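Local coordinates for protein EccC5 (Mycobacterium xenopi RIVM700367, PDB 7B9F) that is probably an ATPase of the FtsK/SpoIIIE family that serves as the motor component of the membrane-embedded ESX-5 type VII secretion system, at residues C[227-232]-C[365-370]; C[328-333]-C[350-355]. All blocks are in the same frame, centred on the assembly; numbering follows the deposited sequence.

Contact 1 (C[227-232]-C[365-370]); sequences REQVLG and LRFTDS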
ATOM      1  N   ARG C 227       1.092  28.653 -26.365  1.00102.83           N
ATOM      2  CA  ARG C 227       2.248  29.390 -25.858  1.00102.83           C
ATOM      3  C   ARG C 227       2.983  28.625 -24.767  1.00102.83           C
ATOM      4  O   ARG C 227       4.214  28.529 -24.786  1.00102.83           O
ATOM      5  CB  ARG C 227       1.808  30.745 -25.322  1.00102.83           C
ATOM      6  CG  ARG C 227       2.945  31.577 -24.791  1.00102.83           C
ATOM      7  CD  ARG C 227       3.881  31.972 -25.901  1.00102.83           C
ATOM      8  NE  ARG C 227       4.837  32.980 -25.463  1.00102.83           N
ATOM      9  CZ  ARG C 227       5.998  33.209 -26.061  1.00102.83           C
ATOM     10  NH1 ARG C 227       6.337  32.509 -27.131  1.00102.83           N
ATOM     11  NH2 ARG C 227       6.815  34.144 -25.600  1.00102.83           N
ATOM     12  N   GLU C 228       2.248  28.071 -23.807  1.00104.48           N
ATOM     13  CA  GLU C 228       2.911  27.451 -22.668  1.00104.48           C
ATOM     14  C   GLU C 228       3.563  26.129 -23.046  1.00104.48           C
ATOM     15  O   GLU C 228       4.626  25.789 -22.517  1.00104.48           O
ATOM     16  CB  GLU C 228       1.927  27.261 -21.523  1.00104.48           C
ATOM     17  CG  GLU C 228       2.608  26.963 -20.210  1.00104.48           C
ATOM     18  CD  GLU C 228       3.305  28.176 -19.631  1.00104.48           C
ATOM     19  OE1 GLU C 228       4.271  27.995 -18.860  1.00104.48           O
ATOM     20  OE2 GLU C 228       2.892  29.311 -19.946  1.00104.48           O
ATOM     21  N   GLN C 229       2.947  25.371 -23.955  1.00 97.99           N
ATOM     22  CA  GLN C 229       3.564  24.139 -24.437  1.00 97.99           C
ATOM     23  C   GLN C 229       4.887  24.428 -25.124  1.00 97.99           C
ATOM     24  O   GLN C 229       5.897  23.756 -24.877  1.00 97.99           O
ATOM     25  CB  GLN C 229       2.633  23.438 -25.417  1.00 97.99           C
ATOM     26  CG  GLN C 229       1.313  23.007 -24.862  1.00 97.99           C
ATOM     27  CD  GLN C 229       0.423  22.461 -25.947  1.00 97.99           C
ATOM     28  OE1 GLN C 229       0.472  22.917 -27.087  1.00 97.99           O
ATOM     29  NE2 GLN C 229      -0.398  21.480 -25.604  1.00 97.99           N
ATOM     30  N   VAL C 230       4.887  25.427 -25.999  1.00 90.57           N
ATOM     31  CA  VAL C 230       6.080  25.773 -26.750  1.00 90.57           C
ATOM     32  C   VAL C 230       7.166  26.285 -25.818  1.00 90.57           C
ATOM     33  O   VAL C 230       8.341  25.923 -25.957  1.00 90.57           O
ATOM     34  CB  VAL C 230       5.715  26.790 -27.839  1.00 90.57           C
ATOM     35  CG1 VAL C 230       6.932  27.352 -28.455  1.00 90.57           C
ATOM     36  CG2 VAL C 230       4.883  26.118 -28.893  1.00 90.57           C
ATOM     37  N   LEU C 231       6.791  27.096 -24.829  1.00 93.16           N
ATOM     38  CA  LEU C 231       7.776  27.570 -23.863  1.00 93.16           C
ATOM     39  C   LEU C 231       8.344  26.432 -23.028  1.00 93.16           C
ATOM     40  O   LEU C 231       9.545  26.411 -22.744  1.00 93.16           O
ATOM     41  CB  LEU C 231       7.168  28.638 -22.967  1.00 93.16           C
ATOM     42  CG  LEU C 231       7.179  30.010 -23.617  1.00 93.16           C
ATOM     43  CD1 LEU C 231       6.525  31.007 -22.708  1.00 93.16           C
ATOM     44  CD2 LEU C 231       8.598  30.407 -23.893  1.00 93.16           C
ATOM     45  N   GLY C 232       7.505  25.479 -22.620  1.00 92.50           N
ATOM     46  CA  GLY C 232       8.005  24.354 -21.849  1.00 92.50           C
ATOM     47  C   GLY C 232       8.988  23.507 -22.629  1.00 92.50           C
ATOM     48  O   GLY C 232      10.045  23.123 -22.113  1.00 92.50           O
ATOM     49  N   LEU C 365       7.800  21.090 -35.996  1.00 89.27           N
ATOM     50  CA  LEU C 365       7.388  20.223 -34.904  1.00 89.27           C
ATOM     51  C   LEU C 365       6.074  20.792 -34.395  1.00 89.27           C
ATOM     52  O   LEU C 365       6.061  21.785 -33.667  1.00 89.27           O
ATOM     53  CB  LEU C 365       8.452  20.178 -33.816  1.00 89.27           C
ATOM     54  CG  LEU C 365       9.592  19.166 -33.925  1.00 89.27           C
ATOM     55  CD1 LEU C 365      10.486  19.424 -35.111  1.00 89.27           C
ATOM     56  CD2 LEU C 365      10.410  19.198 -32.661  1.00 89.27           C
ATOM     57  N   ARG C 366       4.974  20.168 -34.776  1.00 92.66           N
ATOM     58  CA  ARG C 366       3.650  20.731 -34.570  1.00 92.66           C
ATOM     59  C   ARG C 366       2.983  20.066 -33.379  1.00 92.66           C
ATOM     60  O   ARG C 366       2.842  18.843 -33.350  1.00 92.66           O
ATOM     61  CB  ARG C 366       2.800  20.555 -35.822  1.00 92.66           C
ATOM     62  CG  ARG C 366       1.448  21.210 -35.741  1.00 92.66           C
ATOM     63  CD  ARG C 366       0.690  20.993 -37.026  1.00 92.66           C
ATOM     64  NE  ARG C 366       1.490  21.388 -38.178  1.00 92.66           N
ATOM     65  CZ  ARG C 366       1.645  22.641 -38.589  1.00 92.66           C
ATOM     66  NH1 ARG C 366       1.037  23.633 -37.956  1.00 92.66           N
ATOM     67  NH2 ARG C 366       2.396  22.900 -39.648  1.00 92.66           N
ATOM     68  N   PHE C 367       2.577  20.867 -32.404  1.00 91.55           N
ATOM     69  CA  PHE C 367       1.786  20.345 -31.303  1.00 91.55           C
ATOM     70  C   PHE C 367       0.376  20.056 -31.782  1.00 91.55           C
ATOM     71  O   PHE C 367      -0.252  20.895 -32.429  1.00 91.55           O
ATOM     72  CB  PHE C 367       1.744  21.338 -30.151  1.00 91.55           C
ATOM     73  CG  PHE C 367       2.941  21.291 -29.271  1.00 91.55           C
ATOM     74  CD1 PHE C 367       4.117  21.894 -29.653  1.00 91.55           C
ATOM     75  CD2 PHE C 367       2.888  20.654 -28.052  1.00 91.55           C
ATOM     76  CE1 PHE C 367       5.216  21.854 -28.842  1.00 91.55           C
ATOM     77  CE2 PHE C 367       3.985  20.608 -27.245  1.00 91.55           C
ATOM     78  CZ  PHE C 367       5.149  21.209 -27.639  1.00 91.55           C
ATOM     79  N   THR C 368      -0.127  18.868 -31.468  1.00 98.82           N
ATOM     80  CA  THR C 368      -1.498  18.515 -31.809  1.00 98.82           C
ATOM     81  C   THR C 368      -2.356  18.305 -30.572  1.00 98.82           C
ATOM     82  O   THR C 368      -3.402  18.945 -30.439  1.00 98.82           O
ATOM     83  CB  THR C 368      -1.513  17.265 -32.686  1.00 98.82           C
ATOM     84  OG1 THR C 368      -0.763  16.229 -32.046  1.00 98.82           O
ATOM     85  CG2 THR C 368      -0.903  17.573 -34.029  1.00 98.82           C
ATOM     86  N   ASP C 369      -1.949  17.433 -29.665  1.00105.30           N
ATOM     87  CA  ASP C 369      -2.737  17.193 -28.474  1.00105.30           C
ATOM     88  C   ASP C 369      -2.533  18.342 -27.492  1.00105.30           C
ATOM     89  O   ASP C 369      -1.572  19.108 -27.582  1.00105.30           O
ATOM     90  CB  ASP C 369      -2.337  15.854 -27.849  1.00105.30           C
ATOM     91  CG  ASP C 369      -3.257  15.417 -26.717  1.00105.30           C
ATOM     92  OD1 ASP C 369      -4.203  16.155 -26.373  1.00105.30           O
ATOM     93  OD2 ASP C 369      -3.026  14.321 -26.165  1.00105.30           O
ATOM     94  N   SER C 370      -3.482  18.482 -26.567  1.00108.47           N
ATOM     95  CA  SER C 370      -3.289  19.402 -25.455  1.00108.47           C
ATOM     96  C   SER C 370      -2.182  18.916 -24.534  1.00108.47           C
ATOM     97  O   SER C 370      -1.478  19.723 -23.919  1.00108.47           O
ATOM     98  CB  SER C 370      -4.589  19.565 -24.676  1.00108.47           C
ATOM     99  OG  SER C 370      -4.946  18.348 -24.047  1.00108.47           O
TER

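Contact 2 (C[328-333]-C[350-355]); sequences DIEDPQ and DLTGSP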
ATOM      1  N   ASP C 328      11.371  34.187 -30.539  1.00 93.12           N
ATOM      2  CA  ASP C 328       9.920  34.323 -30.507  1.00 93.12           C
ATOM      3  C   ASP C 328       9.519  35.779 -30.642  1.00 93.12           C
ATOM      4  O   ASP C 328       8.614  36.260 -29.958  1.00 93.12           O
ATOM      5  CB  ASP C 328       9.326  33.716 -29.244  1.00 93.12           C
ATOM      6  CG  ASP C 328       9.927  34.278 -28.004  1.00 93.12           C
ATOM      7  OD1 ASP C 328      11.015  34.865 -28.110  1.00 93.12           O
ATOM      8  OD2 ASP C 328       9.306  34.147 -26.931  1.00 93.12           O
ATOM      9  N   ILE C 329      10.172  36.497 -31.544  1.00 99.14           N
ATOM     10  CA  ILE C 329       9.920  37.920 -31.671  1.00 99.14           C
ATOM     11  C   ILE C 329       8.802  38.224 -32.668  1.00 99.14           C
ATOM     12  O   ILE C 329       8.077  39.209 -32.492  1.00 99.14           O
ATOM     13  CB  ILE C 329      11.236  38.624 -32.035  1.00 99.14           C
ATOM     14  CG1 ILE C 329      11.047  40.130 -32.197  1.00 99.14           C
ATOM     15  CG2 ILE C 329      11.841  38.009 -33.257  1.00 99.14           C
ATOM     16  CD1 ILE C 329      10.725  40.830 -30.923  1.00 99.14           C
ATOM     17  N   GLU C 330       8.603  37.364 -33.668  1.00104.18           N
ATOM     18  CA  GLU C 330       7.622  37.552 -34.743  1.00104.18           C
ATOM     19  C   GLU C 330       7.858  38.890 -35.452  1.00104.18           C
ATOM     20  O   GLU C 330       7.088  39.843 -35.358  1.00104.18           O
ATOM     21  CB  GLU C 330       6.187  37.410 -34.214  1.00104.18           C
ATOM     22  CG  GLU C 330       5.060  37.496 -35.254  1.00104.18           C
ATOM     23  CD  GLU C 330       5.381  36.815 -36.574  1.00104.18           C
ATOM     24  OE1 GLU C 330       5.853  35.661 -36.566  1.00104.18           O
ATOM     25  OE2 GLU C 330       5.160  37.440 -37.631  1.00104.18           O
ATOM     26  N   ASP C 331       9.002  38.945 -36.120  1.00106.10           N
ATOM     27  CA  ASP C 331       9.466  40.146 -36.774  1.00106.10           C
ATOM     28  C   ASP C 331       9.681  39.867 -38.253  1.00106.10           C
ATOM     29  O   ASP C 331      10.382  38.910 -38.602  1.00106.10           O
ATOM     30  CB  ASP C 331      10.773  40.633 -36.129  1.00106.10           C
ATOM     31  CG  ASP C 331      11.084  42.086 -36.433  1.00106.10           C
ATOM     32  OD1 ASP C 331      10.762  42.572 -37.533  1.00106.10           O
ATOM     33  OD2 ASP C 331      11.633  42.763 -35.542  1.00106.10           O
ATOM     34  N   PRO C 332       9.118  40.683 -39.148  1.00105.82           N
ATOM     35  CA  PRO C 332       9.344  40.492 -40.588  1.00105.82           C
ATOM     36  C   PRO C 332      10.765  40.767 -41.051  1.00105.82           C
ATOM     37  O   PRO C 332      11.010  40.766 -42.259  1.00105.82           O
ATOM     38  CB  PRO C 332       8.374  41.498 -41.220  1.00105.82           C
ATOM     39  CG  PRO C 332       7.307  41.667 -40.209  1.00105.82           C
ATOM     40  CD  PRO C 332       8.001  41.604 -38.889  1.00105.82           C
ATOM     41  N   GLN C 333      11.701  41.030 -40.154  1.00107.36           N
ATOM     42  CA  GLN C 333      13.064  41.344 -40.531  1.00107.36           C
ATOM     43  C   GLN C 333      13.946  40.103 -40.587  1.00107.36           C
ATOM     44  O   GLN C 333      15.115  40.206 -40.969  1.00107.36           O
ATOM     45  CB  GLN C 333      13.616  42.371 -39.541  1.00107.36           C
ATOM     46  CG  GLN C 333      14.810  43.165 -39.993  1.00107.36           C
ATOM     47  CD  GLN C 333      14.894  44.490 -39.280  1.00107.36           C
ATOM     48  OE1 GLN C 333      14.052  44.807 -38.444  1.00107.36           O
ATOM     49  NE2 GLN C 333      15.905  45.278 -39.610  1.00107.36           N
ATOM     50  N   ASP C 350      12.461  28.491 -34.124  1.00 91.23           N
ATOM     51  CA  ASP C 350      11.388  29.456 -34.283  1.00 91.23           C
ATOM     52  C   ASP C 350      10.262  29.069 -33.354  1.00 91.23           C
ATOM     53  O   ASP C 350       9.462  28.187 -33.656  1.00 91.23           O
ATOM     54  CB  ASP C 350      10.892  29.512 -35.715  1.00 91.23           C
ATOM     55  CG  ASP C 350       9.629  30.318 -35.837  1.00 91.23           C
ATOM     56  OD1 ASP C 350       9.672  31.531 -35.555  1.00 91.23           O
ATOM     57  OD2 ASP C 350       8.588  29.737 -36.199  1.00 91.23           O
ATOM     58  N   LEU C 351      10.211  29.713 -32.206  1.00 88.05           N
ATOM     59  CA  LEU C 351       8.980  29.719 -31.452  1.00 88.05           C
ATOM     60  C   LEU C 351       7.988  30.608 -32.185  1.00 88.05           C
ATOM     61  O   LEU C 351       8.372  31.421 -33.030  1.00 88.05           O
ATOM     62  CB  LEU C 351       9.222  30.232 -30.038  1.00 88.05           C
ATOM     63  CG  LEU C 351       9.844  29.379 -28.931  1.00 88.05           C
ATOM     64  CD1 LEU C 351      11.164  28.758 -29.297  1.00 88.05           C
ATOM     65  CD2 LEU C 351      10.013  30.228 -27.696  1.00 88.05           C
ATOM     66  N   THR C 352       6.708  30.455 -31.852  1.00 92.28           N
ATOM     67  CA  THR C 352       5.612  31.171 -32.514  1.00 92.28           C
ATOM     68  C   THR C 352       5.656  30.943 -34.025  1.00 92.28           C
ATOM     69  O   THR C 352       6.032  31.821 -34.802  1.00 92.28           O
ATOM     70  CB  THR C 352       5.632  32.673 -32.207  1.00 92.28           C
ATOM     71  OG1 THR C 352       6.694  33.291 -32.945  1.00 92.28           O
ATOM     72  CG2 THR C 352       5.827  32.917 -30.721  1.00 92.28           C
ATOM     73  N   GLY C 353       5.330  29.707 -34.397  1.00 94.91           N
ATOM     74  CA  GLY C 353       5.345  29.255 -35.774  1.00 94.91           C
ATOM     75  C   GLY C 353       4.622  30.161 -36.743  1.00 94.91           C
ATOM     76  O   GLY C 353       3.413  30.372 -36.638  1.00 94.91           O
ATOM     77  N   SER C 354       5.367  30.701 -37.691  1.00 97.15           N
ATOM     78  CA  SER C 354       4.903  31.719 -38.614  1.00 97.15           C
ATOM     79  C   SER C 354       5.113  31.215 -40.030  1.00 97.15           C
ATOM     80  O   SER C 354       5.889  30.280 -40.250  1.00 97.15           O
ATOM     81  CB  SER C 354       5.671  33.031 -38.400  1.00 97.15           C
ATOM     82  OG  SER C 354       6.926  32.981 -39.044  1.00 97.15           O
ATOM     83  N   PRO C 355       4.420  31.796 -41.012  1.00 98.58           N
ATOM     84  CA  PRO C 355       4.613  31.355 -42.400  1.00 98.58           C
ATOM     85  C   PRO C 355       6.022  31.542 -42.929  1.00 98.58           C
ATOM     86  O   PRO C 355       6.382  30.898 -43.920  1.00 98.58           O
ATOM     87  CB  PRO C 355       3.612  32.218 -43.172  1.00 98.58           C
ATOM     88  CG  PRO C 355       2.533  32.450 -42.198  1.00 98.58           C
ATOM     89  CD  PRO C 355       3.220  32.640 -40.886  1.00 98.58           C
TER

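Contact 1 (C[227-232]-C[365-370])
Q229 reaches from the first turns of helix 227-244 to F367 and the loop that follows it. Its CA lies 8.0 Å from the CA of F367. CG stands beside the backbone N, at a chi1 of -62°, and the chain runs on extended. The side chain runs past the phenylalanine, antiparallel to it. CB sits over one face of the F367 ring toward its rim, as a CH-pi contact, 4.0 Å from the centroid and 26° off the ring normal. Further out the amide lies beyond the ring's rim, above its plane and tilted 28° from it, with OE1 3.4 Å from F367 CD2. NE2 passes beyond the ring to the backbone carbonyls of the turn. It gives weak hydrogen bonds to S370 O at 2.7 Å and to D369 O at 3.3 Å. One amide nitrogen thus spans two successive peptide groups.

V230 comes next and adds a smaller apolar touch. Its CG2 meets F367 CE1 obliquely at 4.3 Å. V230 also packs on L223 and on L351, so it faces the sheet. Strand 364-367 is paired to strand 220-224, with F367 bonded through its backbone to V224. D369 packs on a polar side chain of another protein's chain.

The contact seats a helix against the neighbour of the strand that precedes it. The buried ring meets Q229 CB and V230 CG2, and the amide oxygen at its CD2 side. The amide gives two weak bonds to backbone carbonyls, so the polar link from helix to loop is uncharged and modest.

Contact 2 (C[328-333]-C[350-355])
D328 OD2 is gripped from outside the two segments, while CB of the same residue packs on L351. R227 NH2 forms a salt bridge to OD2, and W262 NE1 adds a weak hydrogen bond. The other oxygen, OD1, has a weak bond with T256 OG1. The carboxylate is buried, and the arginine probably favours its charged form.

Below this polar end, the D328 and L351 side chains run alongside each other in the same direction. D328 CB is 3.6 Å from L351 CB and 3.9 Å from L351 CD2. T352 adds its methyl, with CG2 at 3.9 Å from D328 CB. Its hydroxyl turns back within its own segment and bonds to L351 O.

The second touch brings the exposed E330 to the buried S354. E330 has CG anti to the backbone N, at a chi1 of -176°, and then bends at chi2. The bend brings OE1 over to S354 CB. No hydrogen bond joins them. S354 OG instead has a weak bond with L356 N. E330 OE1 lies 5.7 Å from D350 OD1. These like-charged carboxylates are not in contact, and their charges would probably disfavour a closer approach. D350 OD2 is bonded to S222 OG.

The contact joins the loops leaving adjacent parallel strands 322-328 and 346-350, with L351 also packing on helix 227-244. No hydrogen bond crosses between the two loops. They meet through D328, L351 and T352 carbons and through E330 OE1, 3.2 Å from S354 CB. The buried charge of D328 is probably balanced by R227 of helix 227-244.

The centres of contacts 1 and 2 lie 15 Å apart, on the same side of the chain's centre. Along the chain both segments of contact 2 fall between those of contact 1. Helix 227-244 joins them: V230 CG1 packs on L351 CG at 3.6 Å, and L231 CD2 on L351 CD2 at 4.1 Å. Both contacts border one mixed sheet. Its central strands run 364-367, 220-224, 346-350, 322-328, 250-256. These five parallel strands have the order of a P-loop NTPase core. Both contacts lie at the strands' C-terminal ends. Strand 220-224 followed by helix 227-244 lacks a Walker A sequence, so nucleotide binding here is not implied.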